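PDB 3LV4: glycoside hydrolase YxiA from Bacillus licheniformis, which probably hydrolyses arabinan, as a calcium-binding family 43 glycosidase related to endo-1,5-alpha-L-arabinosidases. Local coordinates for residues Tyr90-Ala95 with Gly121-Ser126; Pro144-Pro149 with Gln186-Lys191. All coordinates share one frame; numbering follows the deposited sequence.

Interaction 1 (Tyr90-Ala95 with Gly121-Ser126)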
ATOM      1  N   TYR A  90     -18.986  -1.511  -6.984  1.00 10.87           N
ATOM      2  CA  TYR A  90     -18.905  -0.065  -7.104  1.00 10.68           C
ATOM      3  C   TYR A  90     -17.471   0.347  -7.366  1.00 10.36           C
ATOM      4  O   TYR A  90     -16.598   0.180  -6.502  1.00 11.87           O
ATOM      5  CB  TYR A  90     -19.425   0.592  -5.821  1.00 12.71           C
ATOM      6  CG  TYR A  90     -20.927   0.507  -5.687  1.00 14.05           C
ATOM      7  CD1 TYR A  90     -21.564  -0.714  -5.467  1.00 11.51           C
ATOM      8  CD2 TYR A  90     -21.709   1.645  -5.801  1.00 15.11           C
ATOM      9  CE1 TYR A  90     -22.935  -0.791  -5.365  1.00 10.91           C
ATOM     10  CE2 TYR A  90     -23.074   1.587  -5.698  1.00 15.27           C
ATOM     11  CZ  TYR A  90     -23.688   0.371  -5.482  1.00 15.43           C
ATOM     12  OH  TYR A  90     -25.057   0.332  -5.390  1.00 16.01           O
HETATM   13  N   MSE A  91     -17.234   0.861  -8.573  1.00  9.44           N
HETATM   14  CA  MSE A  91     -15.926   1.362  -8.954  1.00  8.48           C
HETATM   15  C   MSE A  91     -15.830   2.864  -8.750  1.00  8.22           C
HETATM   16  O   MSE A  91     -16.592   3.642  -9.323  1.00 10.07           O
HETATM   17  CB  MSE A  91     -15.610   1.028 -10.410  1.00 10.84           C
HETATM   18  CG  MSE A  91     -14.266   1.597 -10.880  1.00  9.81           C
HETATM   19 SE   MSE A  91     -13.939   1.287 -12.797  1.00 20.21          SE
HETATM   20  CE  MSE A  91     -13.747  -0.668 -12.733  1.00 16.99           C
ATOM     21  N   TYR A  92     -14.881   3.263  -7.919  1.00  8.01           N
ATOM     22  CA  TYR A  92     -14.568   4.662  -7.738  1.00  8.23           C
ATOM     23  C   TYR A  92     -13.422   4.990  -8.682  1.00  8.65           C
ATOM     24  O   TYR A  92     -12.272   4.622  -8.438  1.00 11.66           O
ATOM     25  CB  TYR A  92     -14.242   4.920  -6.267  1.00  7.46           C
ATOM     26  CG  TYR A  92     -15.480   4.675  -5.423  1.00  9.29           C
ATOM     27  CD1 TYR A  92     -16.329   5.723  -5.083  1.00  8.89           C
ATOM     28  CD2 TYR A  92     -15.845   3.385  -5.038  1.00 10.71           C
ATOM     29  CE1 TYR A  92     -17.485   5.503  -4.338  1.00  8.96           C
ATOM     30  CE2 TYR A  92     -17.002   3.155  -4.299  1.00 10.06           C
ATOM     31  CZ  TYR A  92     -17.813   4.222  -3.952  1.00 11.14           C
ATOM     32  OH  TYR A  92     -18.968   4.009  -3.234  1.00 11.14           O
ATOM     33  N   TYR A  93     -13.762   5.648  -9.790  1.00  9.51           N
ATOM     34  CA  TYR A  93     -12.808   5.911 -10.855  1.00  8.37           C
ATOM     35  C   TYR A  93     -12.395   7.374 -10.826  1.00  9.66           C
ATOM     36  O   TYR A  93     -13.102   8.223 -10.271  1.00  9.90           O
ATOM     37  CB  TYR A  93     -13.418   5.560 -12.218  1.00  7.27           C
ATOM     38  CG  TYR A  93     -14.578   6.456 -12.592  1.00  7.92           C
ATOM     39  CD1 TYR A  93     -14.358   7.742 -13.071  1.00  8.74           C
ATOM     40  CD2 TYR A  93     -15.890   6.025 -12.446  1.00  9.43           C
ATOM     41  CE1 TYR A  93     -15.414   8.576 -13.402  1.00  9.40           C
ATOM     42  CE2 TYR A  93     -16.957   6.847 -12.790  1.00  8.88           C
ATOM     43  CZ  TYR A  93     -16.712   8.125 -13.259  1.00  9.40           C
ATOM     44  OH  TYR A  93     -17.764   8.950 -13.592  1.00 11.29           O
ATOM     45  N   ASN A  94     -11.253   7.673 -11.436  1.00  8.92           N
ATOM     46  CA  ASN A  94     -10.753   9.040 -11.444  1.00  8.96           C
ATOM     47  C   ASN A  94      -9.746   9.260 -12.563  1.00 10.86           C
ATOM     48  O   ASN A  94      -9.089   8.320 -13.028  1.00 10.24           O
ATOM     49  CB  ASN A  94     -10.137   9.385 -10.079  1.00  8.96           C
ATOM     50  CG  ASN A  94      -9.085   8.377  -9.639  1.00 10.09           C
ATOM     51  OD1 ASN A  94      -9.388   7.374  -8.983  1.00 15.57           O
ATOM     52  ND2 ASN A  94      -7.850   8.638  -9.997  1.00 12.75           N
ATOM     53  N   ALA A  95      -9.648  10.503 -13.017  1.00 11.19           N
ATOM     54  CA  ALA A  95      -8.643  10.876 -13.999  1.00  9.65           C
ATOM     55  C   ALA A  95      -8.004  12.180 -13.548  1.00 10.66           C
ATOM     56  O   ALA A  95      -8.631  12.972 -12.841  1.00 10.56           O
ATOM     57  CB  ALA A  95      -9.258  11.032 -15.377  1.00  7.82           C
ATOM     58  N   GLY A 121     -22.023   8.936 -12.211  1.00 12.82           N
ATOM     59  CA  GLY A 121     -21.696  10.351 -12.154  1.00 13.30           C
ATOM     60  C   GLY A 121     -20.453  10.731 -11.367  1.00 13.88           C
ATOM     61  O   GLY A 121     -20.002  10.001 -10.471  1.00 12.48           O
ATOM     62  N   ILE A 122     -19.903  11.894 -11.720  1.00 11.92           N
ATOM     63  CA  ILE A 122     -18.817  12.529 -10.981  1.00  8.72           C
ATOM     64  C   ILE A 122     -19.357  13.144  -9.697  1.00  8.29           C
ATOM     65  O   ILE A 122     -20.425  13.768  -9.711  1.00 11.08           O
ATOM     66  CB  ILE A 122     -18.198  13.665 -11.819  1.00 11.70           C
ATOM     67  CG1 ILE A 122     -17.582  13.101 -13.115  1.00 12.89           C
ATOM     68  CG2 ILE A 122     -17.193  14.469 -10.978  1.00 11.84           C
ATOM     69  CD1 ILE A 122     -17.164  14.165 -14.129  1.00 12.36           C
ATOM     70  N   PHE A 123     -18.628  12.995  -8.592  1.00  7.74           N
ATOM     71  CA  PHE A 123     -19.079  13.575  -7.321  1.00  9.82           C
ATOM     72  C   PHE A 123     -18.019  14.412  -6.598  1.00 11.54           C
ATOM     73  O   PHE A 123     -18.318  15.049  -5.594  1.00 12.20           O
ATOM     74  CB  PHE A 123     -19.693  12.514  -6.380  1.00  8.67           C
ATOM     75  CG  PHE A 123     -18.724  11.443  -5.932  1.00  9.27           C
ATOM     76  CD1 PHE A 123     -17.933  11.633  -4.799  1.00  8.25           C
ATOM     77  CD2 PHE A 123     -18.619  10.253  -6.627  1.00 10.04           C
ATOM     78  CE1 PHE A 123     -17.051  10.655  -4.374  1.00  8.98           C
ATOM     79  CE2 PHE A 123     -17.731   9.255  -6.209  1.00  9.77           C
ATOM     80  CZ  PHE A 123     -16.950   9.452  -5.086  1.00  9.66           C
ATOM     81  N   LEU A 124     -16.792  14.421  -7.117  1.00  9.89           N
ATOM     82  CA  LEU A 124     -15.741  15.278  -6.573  1.00 11.17           C
ATOM     83  C   LEU A 124     -14.882  15.794  -7.724  1.00 10.38           C
ATOM     84  O   LEU A 124     -14.614  15.062  -8.673  1.00 10.08           O
ATOM     85  CB  LEU A 124     -14.877  14.497  -5.573  1.00 13.94           C
ATOM     86  CG  LEU A 124     -14.666  14.970  -4.132  1.00 18.09           C
ATOM     87  CD1 LEU A 124     -15.917  15.498  -3.476  1.00 15.66           C
ATOM     88  CD2 LEU A 124     -14.037  13.851  -3.292  1.00 15.79           C
ATOM     89  N   LYS A 125     -14.467  17.060  -7.644  1.00  8.92           N
ATOM     90  CA  LYS A 125     -13.533  17.621  -8.618  1.00  8.54           C
ATOM     91  C   LYS A 125     -12.451  18.409  -7.904  1.00  9.31           C
ATOM     92  O   LYS A 125     -12.689  18.951  -6.824  1.00 11.22           O
ATOM     93  CB  LYS A 125     -14.250  18.558  -9.598  1.00  7.81           C
ATOM     94  CG  LYS A 125     -15.099  17.872 -10.658  1.00  9.14           C
ATOM     95  CD  LYS A 125     -15.822  18.927 -11.511  1.00 11.21           C
ATOM     96  CE  LYS A 125     -16.483  18.320 -12.734  1.00 14.87           C
ATOM     97  NZ  LYS A 125     -17.350  19.317 -13.431  1.00 16.68           N
ATOM     98  N   SER A 126     -11.265  18.463  -8.509  1.00  7.59           N
ATOM     99  CA  SER A 126     -10.192  19.321  -8.020  1.00  5.78           C
ATOM    100  C   SER A 126      -9.573  20.057  -9.199  1.00  9.81           C
ATOM    101  O   SER A 126      -9.801  19.692 -10.364  1.00  9.81           O
ATOM    102  CB  SER A 126      -9.133  18.512  -7.261  1.00  7.22           C
ATOM    103  OG  SER A 126      -8.653  17.416  -8.015  1.00  8.75           O
TER
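Tyr92 brings the CD1 corner of its ring against the CZ end of Phe123, 3.8 Å from Tyr92 CD1 to Phe123 CZ. Each atom lies at the edge of the other ring and near its plane, so the rings meet rim against rim with no face stacked, and the two side chains cross at about a right angle. Phe123 gets there with CG lodged between the backbone N and the carbonyl carbon (chi1 64°), which turns the ring back across the sheet toward Tyr92. Met161 of strand 159-163 touches both rings, and Tyr92 OH is hydrogen-bonded to Gly180 O, so this rim contact borders the next sheet.

Tyr93 leaves the opposite face of its strand. Tyr93 OH comes no nearer than 3.9 Å to Gly121 C and lies 4.2 Å from Ile122 CG1, both van der Waals approaches. Thr67 of helix 65-71 touches both Tyr93 and Ile122 beside this second patch.

The segments are the second and fourth strands of one four-stranded antiparallel sheet, a blade of the propeller that family 43 enzymes share, with strand 103-110 between them. Their axes pass 9.0 Å apart at 68°, evidence of a strong twist. Phe123 and Leu124 both face Leu105, forming a classic beta bulge in the outer strand.

Only 146 Å² is buried and the contacts are apolar or non-bonding. The chemistry therefore gives proximity without direction; the directional links here are backbone bonds to the strand between, such as that of Tyr93 with Gly106.

Interaction 2 (Pro144-Pro149 with Gln186-Lys191)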
ATOM      1  N   PRO A 144      -7.514  18.450  -1.550  1.00  9.34           N
ATOM      2  CA  PRO A 144      -6.931  17.238  -2.133  1.00  7.93           C
ATOM      3  C   PRO A 144      -6.936  17.279  -3.654  1.00  8.70           C
ATOM      4  O   PRO A 144      -7.626  18.107  -4.252  1.00  8.31           O
ATOM      5  CB  PRO A 144      -7.884  16.136  -1.646  1.00  7.06           C
ATOM      6  CG  PRO A 144      -9.208  16.837  -1.533  1.00  7.96           C
ATOM      7  CD  PRO A 144      -8.857  18.209  -0.992  1.00  9.76           C
ATOM      8  N   ASN A 145      -6.124  16.412  -4.256  1.00  8.54           N
ATOM      9  CA  ASN A 145      -6.292  15.985  -5.637  1.00  8.85           C
ATOM     10  C   ASN A 145      -7.244  14.799  -5.533  1.00  8.72           C
ATOM     11  O   ASN A 145      -6.967  13.866  -4.786  1.00  9.37           O
ATOM     12  CB  ASN A 145      -4.941  15.529  -6.206  1.00  7.68           C
ATOM     13  CG  ASN A 145      -4.996  15.225  -7.697  1.00  9.93           C
ATOM     14  OD1 ASN A 145      -4.046  14.674  -8.278  1.00 12.89           O
ATOM     15  ND2 ASN A 145      -6.099  15.590  -8.328  1.00  7.35           N
ATOM     16  N   VAL A 146      -8.371  14.839  -6.243  1.00  7.37           N
ATOM     17  CA  VAL A 146      -9.433  13.850  -6.029  1.00  7.13           C
ATOM     18  C   VAL A 146      -9.187  12.528  -6.764  1.00  7.83           C
ATOM     19  O   VAL A 146      -9.925  12.147  -7.682  1.00  9.06           O
ATOM     20  CB  VAL A 146     -10.844  14.430  -6.328  1.00  7.69           C
ATOM     21  CG1 VAL A 146     -11.110  15.618  -5.414  1.00 10.30           C
ATOM     22  CG2 VAL A 146     -10.980  14.852  -7.803  1.00  8.95           C
ATOM     23  N   VAL A 147      -8.149  11.823  -6.320  1.00  7.72           N
ATOM     24  CA  VAL A 147      -7.743  10.572  -6.936  1.00  8.19           C
ATOM     25  C   VAL A 147      -7.445   9.539  -5.841  1.00  8.10           C
ATOM     26  O   VAL A 147      -7.553   9.837  -4.647  1.00  7.72           O
ATOM     27  CB  VAL A 147      -6.487  10.774  -7.824  1.00  8.47           C
ATOM     28  CG1 VAL A 147      -6.781  11.771  -8.940  1.00  6.91           C
ATOM     29  CG2 VAL A 147      -5.282  11.248  -6.977  1.00  8.85           C
ATOM     30  N   ASP A 148      -7.093   8.322  -6.248  1.00  8.24           N
ATOM     31  CA  ASP A 148      -6.633   7.290  -5.314  1.00 10.61           C
ATOM     32  C   ASP A 148      -7.602   6.948  -4.175  1.00  9.66           C
ATOM     33  O   ASP A 148      -7.195   6.910  -3.019  1.00 10.63           O
ATOM     34  CB  ASP A 148      -5.280   7.685  -4.700  1.00 10.59           C
ATOM     35  CG  ASP A 148      -4.152   7.703  -5.708  1.00 12.59           C
ATOM     36  OD1 ASP A 148      -4.413   7.514  -6.920  1.00 12.52           O
ATOM     37  OD2 ASP A 148      -2.992   7.912  -5.275  1.00 12.23           O
ATOM     38  N   PRO A 149      -8.873   6.657  -4.495  1.00  8.16           N
ATOM     39  CA  PRO A 149      -9.810   6.279  -3.433  1.00  8.96           C
ATOM     40  C   PRO A 149      -9.629   4.850  -2.912  1.00  7.66           C
ATOM     41  O   PRO A 149      -9.154   3.960  -3.626  1.00  7.40           O
ATOM     42  CB  PRO A 149     -11.164   6.368  -4.140  1.00  9.36           C
ATOM     43  CG  PRO A 149     -10.821   5.965  -5.569  1.00  9.01           C
ATOM     44  CD  PRO A 149      -9.528   6.700  -5.818  1.00  6.99           C
ATOM     45  N   GLN A 186     -20.306  17.503   3.526  1.00 12.56           N
ATOM     46  CA  GLN A 186     -18.943  17.202   3.974  1.00 12.39           C
ATOM     47  C   GLN A 186     -17.816  17.933   3.247  1.00 11.03           C
ATOM     48  O   GLN A 186     -16.678  17.923   3.717  1.00 11.17           O
ATOM     49  CB  GLN A 186     -18.676  15.706   3.861  1.00 13.79           C
ATOM     50  CG  GLN A 186     -19.609  14.836   4.655  1.00 13.55           C
ATOM     51  CD  GLN A 186     -19.201  13.389   4.530  1.00 12.71           C
ATOM     52  OE1 GLN A 186     -18.300  12.930   5.223  1.00 12.27           O
ATOM     53  NE2 GLN A 186     -19.831  12.676   3.613  1.00 12.56           N
ATOM     54  N   GLY A 187     -18.108  18.550   2.106  1.00 10.25           N
ATOM     55  CA  GLY A 187     -17.043  19.111   1.284  1.00 11.47           C
ATOM     56  C   GLY A 187     -16.050  18.033   0.867  1.00 11.47           C
ATOM     57  O   GLY A 187     -16.449  17.003   0.331  1.00 12.32           O
ATOM     58  N   TYR A 188     -14.760  18.251   1.120  1.00  9.43           N
ATOM     59  CA  TYR A 188     -13.762  17.236   0.790  1.00  9.43           C
ATOM     60  C   TYR A 188     -13.579  16.207   1.903  1.00 10.49           C
ATOM     61  O   TYR A 188     -12.811  15.248   1.750  1.00  9.98           O
ATOM     62  CB  TYR A 188     -12.410  17.874   0.434  1.00  8.98           C
ATOM     63  CG  TYR A 188     -12.440  18.590  -0.902  1.00  8.14           C
ATOM     64  CD1 TYR A 188     -12.558  17.871  -2.089  1.00  7.77           C
ATOM     65  CD2 TYR A 188     -12.350  19.977  -0.980  1.00  7.85           C
ATOM     66  CE1 TYR A 188     -12.589  18.511  -3.311  1.00  7.76           C
ATOM     67  CE2 TYR A 188     -12.382  20.627  -2.200  1.00  8.26           C
ATOM     68  CZ  TYR A 188     -12.505  19.885  -3.362  1.00  9.61           C
ATOM     69  OH  TYR A 188     -12.546  20.515  -4.586  1.00 10.31           O
ATOM     70  N   GLY A 189     -14.279  16.409   3.016  1.00 10.00           N
ATOM     71  CA  GLY A 189     -14.174  15.512   4.155  1.00  9.76           C
ATOM     72  C   GLY A 189     -13.117  15.920   5.164  1.00 11.90           C
ATOM     73  O   GLY A 189     -12.732  17.092   5.240  1.00 12.84           O
ATOM     74  N   LYS A 190     -12.647  14.949   5.944  1.00 10.43           N
ATOM     75  CA  LYS A 190     -11.743  15.217   7.057  1.00 11.76           C
ATOM     76  C   LYS A 190     -10.323  14.814   6.683  1.00 11.27           C
ATOM     77  O   LYS A 190     -10.104  13.717   6.155  1.00 11.48           O
ATOM     78  CB  LYS A 190     -12.201  14.430   8.292  1.00 16.43           C
ATOM     79  CG  LYS A 190     -11.216  14.421   9.445  1.00 21.90           C
ATOM     80  CD  LYS A 190     -11.627  13.432  10.547  1.00 24.91           C
ATOM     81  CE  LYS A 190     -10.846  13.714  11.826  1.00 27.94           C
ATOM     82  NZ  LYS A 190     -11.181  12.755  12.928  1.00 30.78           N
ATOM     83  N   LYS A 191      -9.359  15.696   6.937  1.00  9.91           N
ATOM     84  CA  LYS A 191      -7.970  15.387   6.610  1.00  9.03           C
ATOM     85  C   LYS A 191      -7.375  14.407   7.626  1.00 10.46           C
ATOM     86  O   LYS A 191      -7.632  14.520   8.825  1.00 10.83           O
ATOM     87  CB  LYS A 191      -7.122  16.667   6.528  1.00 11.78           C
ATOM     88  CG  LYS A 191      -5.702  16.411   6.017  1.00 13.10           C
ATOM     89  CD  LYS A 191      -4.962  17.689   5.635  1.00 15.84           C
ATOM     90  CE  LYS A 191      -4.499  18.468   6.858  1.00 17.53           C
ATOM     91  NZ  LYS A 191      -3.592  19.606   6.503  1.00 19.39           N
TER
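Pro144 lays one side of its pyrrolidine ring over a face of Tyr188, with Pro144 CD 3.9 Å from the centroid of the Tyr188 ring and 24° off the ring normal, the geometry of a CH-pi contact. The overlap is offset toward the rim at the root of the ring, since Pro144 CG reaches Tyr188 CD1 at 3.5 Å and Pro144 CD lies 3.6 Å from Tyr188 CG. Tyr188 presents that face with CG anti to its carbonyl carbon (chi1 -71°).

This is the tight part. Farther along the ring the fit slackens: Val146 adds one methyl, with Val146 CG1 3.9 Å from Tyr188 CE1, at a slant that is neither face nor edge. Val146 is the centre of an inverse gamma turn, closed by Val147 N to Asn145 O at 2.8 Å, and this bend precedes Asp148, predicted to tune the catalytic acid.

On the solvent side, Tyr188 belongs to a type II' turn from Gln186 to Gly189, whose Gly189 N reaches Gln186 O at 2.9 Å. Gly187 takes the positive phi of 59° needed at the second position. Gln186 and both glycines are partly exposed, Lys190 is exposed, and none of them adds to the contact.

The phenol oxygen is buried yet satisfied, bonded to Lys125 O and Asn133 N. A leucine in place of Tyr188 would probably leave those two backbone groups without their shared partner and take away the flat face under Pro144.

A single tyrosine thus joins two kinds of chemistry: apolar and CH-pi contact along its ring, and directional hydrogen bonding at its hydroxyl.

From the N terminus, strand 89-96 enters interaction 1, which closes over the 25 residues leading through strand 103-110 to strand 118-126 and so stays within one blade. The chain then leaves that blade, and interaction 2 opens at Pro144, closing only after 36 residues have built strands 150-153, 159-163 and 170-175 of the next. The contacts run in series, neither nested nor crossed, with centres 11 Å apart. They adjoin directly where the outer strand of the first blade meets the linking loop: Ser126 OG lies 3.1 Å from Val146 N, a probable hydrogen bond. Interaction 2 holds the connection carrying Asp148 against the turn leading into strand 190-193.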